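Local coordinates for HTH-type transcriptional repressor PhnF (Mycobacterium smegmatis, PDB 3F8M), which represses transcription of the phnDCE operon for phosphate uptake when phosphate is available in the cell, binding DNA as a GntR-family regulator, at residues A[21-26]-A[55-60]; A[78-83]-A[91-96]; A[110-115]-A[126-131]; A[204-209]-A[227-232]. All coordinates share one frame; numbering follows the deposited sequence.

Contact 1 (A[21-26]-A[55-60]); sequences AELDRM and QALREL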
loop_
_atom_site.group_PDB
_atom_site.type_symbol
_atom_site.label_atom_id
_atom_site.label_comp_id
_atom_site.label_asym_id
_atom_site.label_seq_id
_atom_site.Cartn_x
_atom_site.Cartn_y
_atom_site.Cartn_z
ATOM N N ALA A 21 30.752 6.502 -4.272
ATOM C CA ALA A 21 30.721 7.158 -5.584
ATOM C C ALA A 21 31.207 6.209 -6.677
ATOM O O ALA A 21 30.724 6.254 -7.811
ATOM C CB ALA A 21 31.579 8.430 -5.569
ATOM N N GLU A 22 32.178 5.368 -6.330
ATOM C CA GLU A 22 32.717 4.393 -7.269
ATOM C C GLU A 22 31.665 3.309 -7.585
ATOM O O GLU A 22 31.608 2.816 -8.715
ATOM C CB GLU A 22 34.031 3.786 -6.753
ATOM C CG GLU A 22 35.268 4.695 -6.927
ATOM C CD GLU A 22 35.945 4.535 -8.294
ATOM O OE1 GLU A 22 35.280 4.078 -9.256
ATOM O OE2 GLU A 22 37.156 4.866 -8.407
ATOM N N LEU A 23 30.830 2.958 -6.602
ATOM C CA LEU A 23 29.783 1.953 -6.834
ATOM C C LEU A 23 28.704 2.532 -7.752
ATOM O O LEU A 23 28.179 1.833 -8.625
ATOM C CB LEU A 23 29.171 1.413 -5.530
ATOM C CG LEU A 23 30.109 0.592 -4.626
ATOM C CD1 LEU A 23 29.510 0.413 -3.257
ATOM C CD2 LEU A 23 30.466 -0.753 -5.241
ATOM N N ASP A 24 28.392 3.809 -7.555
ATOM C CA ASP A 24 27.464 4.517 -8.449
ATOM C C ASP A 24 27.981 4.525 -9.900
ATOM O O ASP A 24 27.238 4.210 -10.826
ATOM C CB ASP A 24 27.210 5.948 -7.974
ATOM C CG ASP A 24 26.160 6.031 -6.873
ATOM O OD1 ASP A 24 25.481 5.015 -6.596
ATOM O OD2 ASP A 24 26.010 7.134 -6.283
ATOM N N ARG A 25 29.254 4.864 -10.071
ATOM C CA ARG A 25 29.903 4.817 -11.375
ATOM C C ARG A 25 29.908 3.399 -11.956
ATOM O O ARG A 25 29.667 3.219 -13.155
ATOM C CB ARG A 25 31.331 5.366 -11.289
ATOM C CG ARG A 25 32.050 5.478 -12.647
ATOM C CD ARG A 25 33.463 6.038 -12.501
ATOM N NE ARG A 25 33.488 7.337 -11.813
ATOM C CZ ARG A 25 33.626 7.508 -10.495
ATOM N NH1 ARG A 25 33.752 6.460 -9.688
ATOM N NH2 ARG A 25 33.633 8.734 -9.977
ATOM N N MET A 26 30.193 2.395 -11.127
ATOM C CA MET A 26 30.091 1.011 -11.617
ATOM C C MET A 26 28.677 0.762 -12.122
ATOM O O MET A 26 28.492 0.329 -13.275
ATOM C CB MET A 26 30.470 -0.010 -10.547
ATOM C CG MET A 26 31.970 -0.153 -10.344
ATOM S SD MET A 26 32.238 -1.085 -8.844
ATOM C CE MET A 26 31.765 -2.740 -9.330
ATOM N N GLN A 55 28.416 -2.430 3.772
ATOM C CA GLN A 55 27.440 -1.435 4.139
ATOM C C GLN A 55 26.982 -0.610 2.926
ATOM O O GLN A 55 25.800 -0.304 2.805
ATOM C CB GLN A 55 28.051 -0.525 5.213
ATOM C CG GLN A 55 27.205 0.715 5.538
ATOM C CD GLN A 55 25.850 0.356 6.097
ATOM O OE1 GLN A 55 25.643 -0.757 6.620
ATOM N NE2 GLN A 55 24.901 1.299 5.995
ATOM N N ALA A 56 27.899 -0.228 2.044
ATOM C CA ALA A 56 27.484 0.562 0.878
ATOM C C ALA A 56 26.568 -0.287 -0.010
ATOM O O ALA A 56 25.536 0.217 -0.510
ATOM C CB ALA A 56 28.685 1.085 0.099
ATOM N N LEU A 57 26.886 -1.578 -0.153
ATOM C CA LEU A 57 26.009 -2.484 -0.951
ATOM C C LEU A 57 24.633 -2.701 -0.347
ATOM O O LEU A 57 23.607 -2.720 -1.058
ATOM C CB LEU A 57 26.669 -3.830 -1.229
ATOM C CG LEU A 57 27.890 -3.780 -2.147
ATOM C CD1 LEU A 57 28.528 -5.164 -2.238
ATOM C CD2 LEU A 57 27.591 -3.172 -3.544
ATOM N N ARG A 58 24.604 -2.841 0.971
ATOM C CA ARG A 58 23.347 -2.916 1.683
ATOM C C ARG A 58 22.462 -1.661 1.506
ATOM O O ARG A 58 21.232 -1.788 1.371
ATOM C CB ARG A 58 23.596 -3.268 3.156
ATOM C CG ARG A 58 22.334 -3.374 3.929
ATOM C CD ARG A 58 22.225 -4.644 4.729
ATOM N NE ARG A 58 20.962 -4.561 5.434
ATOM C CZ ARG A 58 20.847 -4.611 6.755
ATOM N NH1 ARG A 58 21.925 -4.824 7.519
ATOM N NH2 ARG A 58 19.648 -4.485 7.297
ATOM N N GLU A 59 23.084 -0.483 1.432
ATOM C CA GLU A 59 22.364 0.777 1.186
ATOM C C GLU A 59 21.779 0.788 -0.240
ATOM O O GLU A 59 20.639 1.208 -0.452
ATOM C CB GLU A 59 23.277 1.984 1.398
ATOM C CG GLU A 59 23.730 2.174 2.878
ATOM C CD GLU A 59 24.829 3.235 3.043
ATOM O OE1 GLU A 59 25.034 4.019 2.093
ATOM O OE2 GLU A 59 25.503 3.272 4.109
ATOM N N LEU A 60 22.560 0.305 -1.202
ATOM C CA LEU A 60 22.063 0.160 -2.568
ATOM C C LEU A 60 20.887 -0.793 -2.634
ATOM O O LEU A 60 19.962 -0.577 -3.440
ATOM C CB LEU A 60 23.180 -0.322 -3.490
ATOM C CG LEU A 60 24.278 0.706 -3.746
ATOM C CD1 LEU A 60 25.472 0.037 -4.395
ATOM C CD2 LEU A 60 23.778 1.863 -4.615
#

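Contact 2 (A[78-83]-A[91-96]); sequences PKIRQP and EAAKAQ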
loop_
_atom_site.group_PDB
_atom_site.type_symbol
_atom_site.label_atom_id
_atom_site.label_comp_id
_atom_site.label_asym_id
_atom_site.label_seq_id
_atom_site.Cartn_x
_atom_site.Cartn_y
_atom_site.Cartn_z
ATOM N N PRO A 78 15.223 -0.858 -10.297
ATOM C CA PRO A 78 14.635 -0.362 -9.087
ATOM C C PRO A 78 13.119 -0.143 -9.275
ATOM O O PRO A 78 12.684 0.277 -10.359
ATOM C CB PRO A 78 15.345 0.979 -8.859
ATOM C CG PRO A 78 16.319 1.136 -9.914
ATOM C CD PRO A 78 16.075 0.145 -10.975
ATOM N N LYS A 79 12.363 -0.478 -8.245
ATOM C CA LYS A 79 10.938 -0.098 -8.174
ATOM C C LYS A 79 10.827 1.408 -8.115
ATOM O O LYS A 79 11.619 2.070 -7.420
ATOM C CB LYS A 79 10.310 -0.690 -6.911
ATOM C CG LYS A 79 10.287 -2.201 -6.895
ATOM C CD LYS A 79 9.764 -2.659 -5.566
ATOM C CE LYS A 79 9.531 -4.149 -5.539
ATOM N NZ LYS A 79 9.039 -4.507 -4.168
ATOM N N ILE A 80 9.844 1.962 -8.833
ATOM C CA ILE A 80 9.479 3.365 -8.636
ATOM C C ILE A 80 8.910 3.527 -7.249
ATOM O O ILE A 80 8.073 2.739 -6.852
ATOM C CB ILE A 80 8.456 3.872 -9.686
ATOM C CG1 ILE A 80 9.112 3.937 -11.058
ATOM C CG2 ILE A 80 8.029 5.307 -9.372
ATOM C CD1 ILE A 80 8.150 3.669 -12.186
ATOM N N ARG A 81 9.406 4.519 -6.505
ATOM C CA ARG A 81 8.953 4.782 -5.134
ATOM C C ARG A 81 8.028 6.003 -5.154
ATOM O O ARG A 81 8.458 7.159 -5.193
ATOM C CB ARG A 81 10.155 4.996 -4.201
ATOM C CG ARG A 81 10.992 3.736 -4.007
ATOM C CD ARG A 81 12.303 4.047 -3.258
ATOM N NE ARG A 81 12.033 4.698 -1.992
ATOM C CZ ARG A 81 11.822 4.054 -0.844
ATOM N NH1 ARG A 81 11.864 2.725 -0.791
ATOM N NH2 ARG A 81 11.557 4.743 0.257
ATOM N N GLN A 82 6.745 5.733 -5.186
ATOM C CA GLN A 82 5.787 6.796 -5.345
ATOM C C GLN A 82 5.114 7.219 -4.038
ATOM O O GLN A 82 4.462 6.395 -3.386
ATOM C CB GLN A 82 4.748 6.304 -6.331
ATOM C CG GLN A 82 3.588 7.207 -6.500
ATOM C CD GLN A 82 3.067 7.136 -7.901
ATOM O OE1 GLN A 82 2.920 8.158 -8.547
ATOM N NE2 GLN A 82 2.787 5.919 -8.385
ATOM N N PRO A 83 5.241 8.510 -3.674
ATOM C CA PRO A 83 4.548 9.048 -2.502
ATOM C C PRO A 83 3.039 8.914 -2.698
ATOM O O PRO A 83 2.546 9.102 -3.824
ATOM C CB PRO A 83 4.954 10.524 -2.498
ATOM C CG PRO A 83 6.157 10.618 -3.394
ATOM C CD PRO A 83 5.969 9.557 -4.411
ATOM N N GLU A 91 7.273 12.466 -11.855
ATOM C CA GLU A 91 8.118 13.200 -10.903
ATOM C C GLU A 91 8.781 12.241 -9.917
ATOM O O GLU A 91 9.947 12.430 -9.567
ATOM C CB GLU A 91 7.333 14.266 -10.124
ATOM C CG GLU A 91 6.732 15.358 -10.979
ATOM C CD GLU A 91 6.733 16.728 -10.294
ATOM O OE1 GLU A 91 6.851 16.803 -9.035
ATOM O OE2 GLU A 91 6.619 17.738 -11.029
ATOM N N ALA A 92 8.035 11.225 -9.462
ATOM C CA ALA A 92 8.585 10.268 -8.501
ATOM C C ALA A 92 9.746 9.542 -9.162
ATOM O O ALA A 92 10.788 9.391 -8.547
ATOM C CB ALA A 92 7.533 9.278 -8.017
ATOM N N ALA A 93 9.557 9.110 -10.411
ATOM C CA ALA A 93 10.589 8.359 -11.138
ATOM C C ALA A 93 11.803 9.245 -11.445
ATOM O O ALA A 93 12.937 8.789 -11.273
ATOM C CB ALA A 93 10.032 7.732 -12.412
ATOM N N LYS A 94 11.553 10.485 -11.885
ATOM C CA LYS A 94 12.600 11.515 -12.061
ATOM C C LYS A 94 13.512 11.629 -10.849
ATOM O O LYS A 94 14.737 11.534 -10.990
ATOM C CB LYS A 94 11.992 12.889 -12.349
ATOM C CG LYS A 94 11.905 13.271 -13.837
ATOM N N ALA A 95 12.910 11.830 -9.678
ATOM C CA ALA A 95 13.607 11.848 -8.373
ATOM C C ALA A 95 14.592 10.699 -8.121
ATOM O O ALA A 95 15.536 10.855 -7.326
ATOM C CB ALA A 95 12.603 11.928 -7.235
ATOM N N GLN A 96 14.378 9.560 -8.783
ATOM C CA GLN A 96 15.239 8.381 -8.626
ATOM C C GLN A 96 16.154 8.207 -9.832
ATOM O O GLN A 96 16.881 7.215 -9.921
ATOM C CB GLN A 96 14.413 7.091 -8.458
ATOM C CG GLN A 96 13.787 6.847 -7.082
ATOM C CD GLN A 96 12.742 5.724 -7.134
ATOM O OE1 GLN A 96 11.569 5.967 -7.459
ATOM N NE2 GLN A 96 13.169 4.486 -6.839
HETATM O O HOH W 1 10.644 8.715 -6.095
#

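Contact 3 (A[110-115]-A[126-131]); sequences LTADEV and APVLQL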
loop_
_atom_site.group_PDB
_atom_site.type_symbol
_atom_site.label_atom_id
_atom_site.label_comp_id
_atom_site.label_asym_id
_atom_site.label_seq_id
_atom_site.Cartn_x
_atom_site.Cartn_y
_atom_site.Cartn_z
ATOM N N LEU A 110 -18.915 6.792 -21.511
ATOM C CA LEU A 110 -19.729 5.953 -20.672
ATOM C C LEU A 110 -20.813 6.853 -20.042
ATOM O O LEU A 110 -20.800 8.074 -20.246
ATOM C CB LEU A 110 -18.850 5.347 -19.552
ATOM C CG LEU A 110 -17.618 4.509 -20.023
ATOM C CD1 LEU A 110 -16.843 3.982 -18.848
ATOM C CD2 LEU A 110 -18.029 3.353 -20.930
ATOM N N THR A 111 -21.721 6.268 -19.253
ATOM C CA THR A 111 -22.619 7.051 -18.380
ATOM C C THR A 111 -22.531 6.551 -16.923
ATOM O O THR A 111 -22.189 5.377 -16.673
ATOM C CB THR A 111 -24.127 7.001 -18.820
ATOM O OG1 THR A 111 -24.552 5.653 -18.859
ATOM C CG2 THR A 111 -24.328 7.578 -20.178
ATOM N N ALA A 112 -22.860 7.415 -15.970
ATOM C CA ALA A 112 -22.724 7.040 -14.562
ATOM C C ALA A 112 -23.900 6.172 -14.125
ATOM O O ALA A 112 -25.067 6.550 -14.307
ATOM C CB ALA A 112 -22.599 8.260 -13.685
ATOM N N ASP A 113 -23.597 4.979 -13.614
ATOM C CA ASP A 113 -24.631 4.176 -12.990
ATOM C C ASP A 113 -24.915 4.749 -11.606
ATOM O O ASP A 113 -24.297 5.736 -11.185
ATOM C CB ASP A 113 -24.247 2.683 -12.946
ATOM C CG ASP A 113 -23.022 2.397 -12.086
ATOM O OD1 ASP A 113 -22.551 3.249 -11.323
ATOM O OD2 ASP A 113 -22.542 1.251 -12.162
ATOM N N GLU A 114 -25.854 4.150 -10.883
ATOM C CA GLU A 114 -26.205 4.653 -9.564
ATOM C C GLU A 114 -25.009 4.844 -8.636
ATOM O O GLU A 114 -24.884 5.887 -7.978
ATOM C CB GLU A 114 -27.227 3.707 -8.905
ATOM C CG GLU A 114 -28.621 3.685 -9.596
ATOM C CD GLU A 114 -28.771 2.652 -10.733
ATOM O OE1 GLU A 114 -27.796 2.363 -11.485
ATOM O OE2 GLU A 114 -29.904 2.133 -10.888
ATOM N N VAL A 115 -24.148 3.827 -8.537
ATOM C CA VAL A 115 -22.986 3.861 -7.639
ATOM C C VAL A 115 -21.978 4.977 -8.027
ATOM O O VAL A 115 -21.533 5.788 -7.195
ATOM C CB VAL A 115 -22.254 2.480 -7.661
ATOM C CG1 VAL A 115 -20.963 2.547 -6.893
ATOM C CG2 VAL A 115 -23.165 1.359 -7.122
ATOM N N ALA A 126 -25.484 10.639 -16.031
ATOM C CA ALA A 126 -24.626 11.744 -16.491
ATOM C C ALA A 126 -23.432 11.186 -17.297
ATOM O O ALA A 126 -22.953 10.064 -17.020
ATOM C CB ALA A 126 -24.114 12.545 -15.319
ATOM N N PRO A 127 -22.933 11.968 -18.254
ATOM C CA PRO A 127 -21.852 11.489 -19.137
ATOM C C PRO A 127 -20.533 11.352 -18.361
ATOM O O PRO A 127 -20.218 12.152 -17.515
ATOM C CB PRO A 127 -21.774 12.583 -20.202
ATOM C CG PRO A 127 -22.200 13.798 -19.498
ATOM C CD PRO A 127 -23.340 13.345 -18.609
ATOM N N VAL A 128 -19.822 10.272 -18.627
ATOM C CA VAL A 128 -18.560 9.997 -17.927
ATOM C C VAL A 128 -17.546 9.790 -19.043
ATOM O O VAL A 128 -17.831 9.044 -20.009
ATOM C CB VAL A 128 -18.694 8.746 -17.070
ATOM C CG1 VAL A 128 -17.235 8.217 -16.626
ATOM C CG2 VAL A 128 -19.537 9.079 -15.873
ATOM N N LEU A 129 -16.399 10.471 -18.940
ATOM C CA LEU A 129 -15.322 10.282 -19.877
ATOM C C LEU A 129 -14.300 9.426 -19.174
ATOM O O LEU A 129 -13.868 9.806 -18.105
ATOM C CB LEU A 129 -14.713 11.624 -20.299
ATOM C CG LEU A 129 -13.527 11.588 -21.269
ATOM C CD1 LEU A 129 -13.887 10.837 -22.542
ATOM C CD2 LEU A 129 -13.016 13.060 -21.587
ATOM N N GLN A 130 -13.924 8.288 -19.763
ATOM C CA GLN A 130 -12.907 7.411 -19.120
ATOM C C GLN A 130 -11.623 7.426 -19.917
ATOM O O GLN A 130 -11.650 7.242 -21.136
ATOM C CB GLN A 130 -13.415 5.981 -19.048
ATOM C CG GLN A 130 -12.374 4.973 -18.479
ATOM C CD GLN A 130 -12.929 3.576 -18.392
ATOM O OE1 GLN A 130 -13.580 3.241 -17.414
ATOM N NE2 GLN A 130 -12.646 2.749 -19.387
ATOM N N LEU A 131 -10.507 7.653 -19.213
ATOM C CA LEU A 131 -9.212 7.631 -19.801
ATOM C C LEU A 131 -8.506 6.387 -19.242
ATOM O O LEU A 131 -8.405 6.210 -18.010
ATOM C CB LEU A 131 -8.408 8.857 -19.377
ATOM C CG LEU A 131 -6.922 8.846 -19.802
ATOM C CD1 LEU A 131 -6.723 8.724 -21.347
ATOM C CD2 LEU A 131 -6.227 10.084 -19.239
#

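Contact 4 (A[204-209]-A[227-232]); sequences TPMFLL and LYRGDR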
loop_
_atom_site.group_PDB
_atom_site.type_symbol
_atom_site.label_atom_id
_atom_site.label_comp_id
_atom_site.label_asym_id
_atom_site.label_seq_id
_atom_site.Cartn_x
_atom_site.Cartn_y
_atom_site.Cartn_z
ATOM N N THR A 204 0.977 -13.012 -11.062
ATOM C CA THR A 204 1.740 -11.795 -10.762
ATOM C C THR A 204 1.061 -10.933 -9.712
ATOM O O THR A 204 -0.049 -10.441 -9.944
ATOM C CB THR A 204 1.910 -10.937 -12.011
ATOM O OG1 THR A 204 2.469 -11.727 -13.051
ATOM C CG2 THR A 204 2.790 -9.725 -11.730
ATOM N N PRO A 205 1.722 -10.716 -8.564
ATOM C CA PRO A 205 1.140 -9.880 -7.514
ATOM C C PRO A 205 1.036 -8.396 -7.947
ATOM O O PRO A 205 2.019 -7.842 -8.489
ATOM C CB PRO A 205 2.105 -10.046 -6.343
ATOM C CG PRO A 205 2.780 -11.357 -6.635
ATOM C CD PRO A 205 2.925 -11.431 -8.096
ATOM N N MET A 206 -0.160 -7.824 -7.749
ATOM C CA MET A 206 -0.478 -6.406 -8.068
ATOM C C MET A 206 -0.931 -5.612 -6.850
ATOM O O MET A 206 -1.484 -6.163 -5.906
ATOM C CB MET A 206 -1.630 -6.312 -9.099
ATOM C CG MET A 206 -1.678 -7.371 -10.186
ATOM S SD MET A 206 -0.298 -7.246 -11.316
ATOM C CE MET A 206 -0.425 -5.659 -11.933
ATOM N N PHE A 207 -0.713 -4.297 -6.884
ATOM C CA PHE A 207 -1.350 -3.344 -6.021
ATOM C C PHE A 207 -2.605 -2.878 -6.805
ATOM O O PHE A 207 -2.525 -2.701 -8.016
ATOM C CB PHE A 207 -0.515 -2.102 -5.893
ATOM C CG PHE A 207 0.563 -2.151 -4.831
ATOM C CD1 PHE A 207 0.231 -2.098 -3.471
ATOM C CD2 PHE A 207 1.900 -2.120 -5.214
ATOM C CE1 PHE A 207 1.235 -2.085 -2.489
ATOM C CE2 PHE A 207 2.922 -2.109 -4.226
ATOM C CZ PHE A 207 2.566 -2.090 -2.887
ATOM N N LEU A 208 -3.707 -2.687 -6.088
ATOM C CA LEU A 208 -4.954 -2.144 -6.663
ATOM C C LEU A 208 -5.363 -0.974 -5.797
ATOM O O LEU A 208 -5.742 -1.144 -4.623
ATOM C CB LEU A 208 -6.044 -3.253 -6.736
ATOM C CG LEU A 208 -7.402 -2.646 -7.159
ATOM C CD1 LEU A 208 -7.282 -2.081 -8.552
ATOM C CD2 LEU A 208 -8.586 -3.616 -7.023
ATOM N N LEU A 209 -5.176 0.234 -6.320
ATOM C CA LEU A 209 -5.576 1.444 -5.629
ATOM C C LEU A 209 -6.836 1.998 -6.234
ATOM O O LEU A 209 -6.965 2.029 -7.443
ATOM C CB LEU A 209 -4.513 2.535 -5.742
ATOM C CG LEU A 209 -3.457 2.337 -4.672
ATOM C CD1 LEU A 209 -2.571 1.214 -5.131
ATOM C CD2 LEU A 209 -2.692 3.597 -4.444
ATOM N N LEU A 227 -3.876 -0.259 -11.305
ATOM C CA LEU A 227 -3.432 -1.608 -11.032
ATOM C C LEU A 227 -1.938 -1.631 -11.374
ATOM O O LEU A 227 -1.575 -1.461 -12.545
ATOM C CB LEU A 227 -4.220 -2.612 -11.866
ATOM C CG LEU A 227 -3.898 -4.095 -11.648
ATOM C CD1 LEU A 227 -4.675 -4.631 -10.425
ATOM C CD2 LEU A 227 -4.161 -4.961 -12.900
ATOM N N TYR A 228 -1.081 -1.799 -10.351
ATOM C CA TYR A 228 0.376 -1.720 -10.537
ATOM C C TYR A 228 1.013 -3.079 -10.256
ATOM O O TYR A 228 0.573 -3.766 -9.344
ATOM C CB TYR A 228 0.957 -0.747 -9.523
ATOM C CG TYR A 228 0.702 0.742 -9.726
ATOM C CD1 TYR A 228 1.452 1.459 -10.658
ATOM C CD2 TYR A 228 -0.241 1.429 -8.963
ATOM C CE1 TYR A 228 1.254 2.826 -10.844
ATOM C CE2 TYR A 228 -0.452 2.825 -9.137
ATOM C CZ TYR A 228 0.308 3.496 -10.081
ATOM O OH TYR A 228 0.167 4.848 -10.308
ATOM N N ARG A 229 2.032 -3.448 -11.032
ATOM C CA ARG A 229 2.795 -4.689 -10.749
ATOM C C ARG A 229 3.561 -4.470 -9.466
ATOM O O ARG A 229 4.293 -3.492 -9.336
ATOM C CB ARG A 229 3.784 -4.985 -11.880
ATOM C CG ARG A 229 3.142 -5.485 -13.174
ATOM C CD ARG A 229 4.223 -5.645 -14.254
ATOM N NE ARG A 229 5.239 -6.615 -13.804
ATOM C CZ ARG A 229 5.609 -7.679 -14.509
ATOM N NH1 ARG A 229 5.055 -7.919 -15.690
ATOM N NH2 ARG A 229 6.545 -8.508 -14.038
ATOM N N GLY A 230 3.389 -5.384 -8.521
ATOM C CA GLY A 230 4.062 -5.259 -7.194
ATOM C C GLY A 230 5.585 -5.202 -7.351
ATOM O O GLY A 230 6.255 -4.494 -6.598
ATOM N N ASP A 231 6.109 -5.888 -8.360
ATOM C CA ASP A 231 7.572 -5.948 -8.623
ATOM C C ASP A 231 8.147 -4.668 -9.252
ATOM O O ASP A 231 9.377 -4.527 -9.389
ATOM C CB ASP A 231 7.966 -7.225 -9.396
ATOM C CG ASP A 231 7.327 -7.338 -10.777
ATOM O OD1 ASP A 231 6.639 -6.382 -11.265
ATOM O OD2 ASP A 231 7.479 -8.423 -11.373
ATOM N N ARG A 232 7.287 -3.693 -9.564
ATOM C CA ARG A 232 7.786 -2.465 -10.165
ATOM C C ARG A 232 7.398 -1.221 -9.381
ATOM O O ARG A 232 7.724 -0.077 -9.766
ATOM C CB ARG A 232 7.366 -2.382 -11.660
ATOM C CG ARG A 232 8.292 -3.228 -12.577
ATOM C CD ARG A 232 7.628 -3.814 -13.823
ATOM N NE ARG A 232 8.429 -4.894 -14.430
ATOM C CZ ARG A 232 8.155 -5.504 -15.589
ATOM N NH1 ARG A 232 7.089 -5.147 -16.346
ATOM N NH2 ARG A 232 8.971 -6.482 -16.020
HETATM O O HOH W 2 4.622 -8.446 -8.785
#

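Contact 1 (A[21-26]-A[55-60])
Leu23 of helix 15-29 packs into helix 50-62 on Ala56, Leu57 and Leu60. This is the core of the GntR-type winged helix-turn-helix domain. Segment 55-60 overlaps the end of the predicted helix-turn-helix motif, so this contact joins that helix to helix 15-29. The two short axes cross at -51° and approach to 10.9 Å. That spacing leaves room for side chains between the backbones, and no hydrogen bond crosses the gap. Leu23 spans it. Its CB lies 4.1 Å from Leu60 CD1. CG stands beside the backbone N, anti to the carbonyl carbon (chi1 -66°), and this sends the branched end across to the other helix. There the two methyls divide. CD1 presses on Ala56 CB at 3.5 Å, where the small alanine lets it come close to the helix. CD1 and CD2 both meet the same methyl of Leu57, each 4.1 Å from Leu57 CD2. The side chains of Leu23 and Leu57 run at about a right angle. Asp24 borders this apolar patch. Its carboxylate forms a salt bridge with Arg65, which also touches Leu60. Beside Ala56, Glu59 joins Gln55 of its own helix to Arg20 of helix 15-29. On the side of Asp24, the apolar patch ends where Leu60 CD2 lies 4.1 Å from Asp24 OD1.

Contact 2 (A[78-83]-A[91-96])
The aliphatic chain of Arg81 passes over one face of the Gln96 amide, off its centre, while Lys79 O lies at the amide edge, near its plane. Arg81 CG sits 3.6 Å from Gln96 NE2, and the two side chains cross at about a right angle. The Arg81 guanidinium plane is nearly perpendicular to the amide (89°). Gln96 NE2 donates to Lys79 O at 2.9 Å, and this bond lies in the carbonyl plane of Lys79. Gln96 OE1 accepts from Arg81 N at 2.8 Å, with the N-H pointing almost straight at it (170°). The donor is tilted 25° from the Gln96 carbonyl plane. Two bonds to backbone groups fix the rotation of the amide. Gln96 reaches the strand because its chain is extended beyond CG.

Apolar contacts lie beside it. Ala92 CB points at the strand and touches Pro83 CD at 3.9 Å. Ile80 lays CG1 against Ala93 CB at 4.1 Å. Lys79 NZ makes a salt bridge with Asp186 of the second subunit. Gln96 thus bonds the backbone of Lys79 and Arg81, on either side of Ile80, at the start of strand 80-83. The motif is a short parallel pair of strands, 80-83 and 233-240, with helix 89-94 packed beside it and a glutamine side chain that bonds backbone as a further strand would.

Contact 3 (A[110-115]-A[126-131])
Leu110 CG stands beside its backbone N, anti to the carbonyl carbon (chi1 -58°), and this puts CD1 near the side chain of Gln130. Gln130 CG is anti to its own backbone N (chi1 176°), and the chain runs on extended past the leucine. Leu110 CD1 lies 3.6 Å from Gln130 OE1, and the two side chains approach obliquely. Val128 shares the face of the sheet with Leu110. Its CG2 branch turns to the end of the strand pair and packs on Ala112 CB at 3.9 Å. Its CB faces Leu110 CB.

The backbones pair antiparallel. Leu110 and Val128 form a hydrogen-bonded pair. Leu110 N donates to Val128 O at 2.9 Å, and Val128 N returns the bond to Leu110 O. Thr111 and Pro127 follow as a non-hydrogen-bonded pair. Pro127 has no N-H to offer, and this position needs none for the pairing. Ala112 N then bonds Ala126 O at 2.9 Å, extending the ladder just past strand 100-111.

Asp113 comes next as the N-cap of helix 114-120, its OD1 accepting from Leu116 N. Its OD2 makes a salt bridge with Arg58 of the second subunit. Strand 100-111 is the outermost strand of the UTRA sheet in this chain. Strand 127-137 lies between it and strand 140-150, and helix 114-120 links the pair.

Contact 4 (A[204-209]-A[227-232])
Strands 206-209 and 227-229 pair antiparallel, their short axes 4.5 Å apart. They belong to the hairpin of strands 206-214 and 220-229 in the UTRA sheet. Phe207 and Tyr228 are a hydrogen-bonded pair. Phe207 N donates to Tyr228 O at 2.8 Å, and Tyr228 N returns the bond to Phe207 O. Beyond the strand, Gly230 N bonds Pro205 O at 2.8 Å as the chain turns. A water also donates to Pro205 O, so this carbonyl has two donors.

Met206 folds back over the partner strand. Its chain is bent at chi2 (-67°) and chi3 (-58°), which brings CE over the backbone, 3.4 Å from Arg229 N. The same methyl touches Arg229 CG. Leu227 crosses Met206 at about a right angle, with Leu227 CD1 3.7 Å from Met206 CB. On the other face, Phe207 and Tyr228 touch through their CB atoms, and their rings part to meet Phe235 edge-to-face. Leu209 CD1 reaches the edge of the Tyr228 ring.

Arg229 grips Asp231 side-on. NE reaches OD1 at 2.9 Å and NH2 reaches OD2 at 2.8 Å, both on syn lone pairs. Thr204 CG2 lies over one face of the Arg229 guanidinium, 4.5 Å from Arg229 CZ. The Arg232 guanidinium also lies over a face of it, and Asp231 probably offsets the two positive charges. Arg229 NH1 bonds Leu198 O, so bonds on NE, NH1 and NH2 fix the orientation of the buried guanidinium.

Contacts 1 and 4 are buried, while contacts 2 and 3 are only partly so. Contact 1 joins two helices through side chains alone and belongs to the DNA-binding domain. Contacts 3 and 4 pair strands of one UTRA sheet by backbone bonds, with centres about 25 Å apart. Contact 3 lies at an outer strand, contact 4 further inside, with an added ionic network. Contact 2 differs from all three, using a side-chain amide to hold a strand. It touches contact 4, where Ile80 N probably bonds Arg232 O. Contacts 1 and 3 lie about 50 Å apart by centres, yet Arg58 of one chain meets Asp113 of the other subunit.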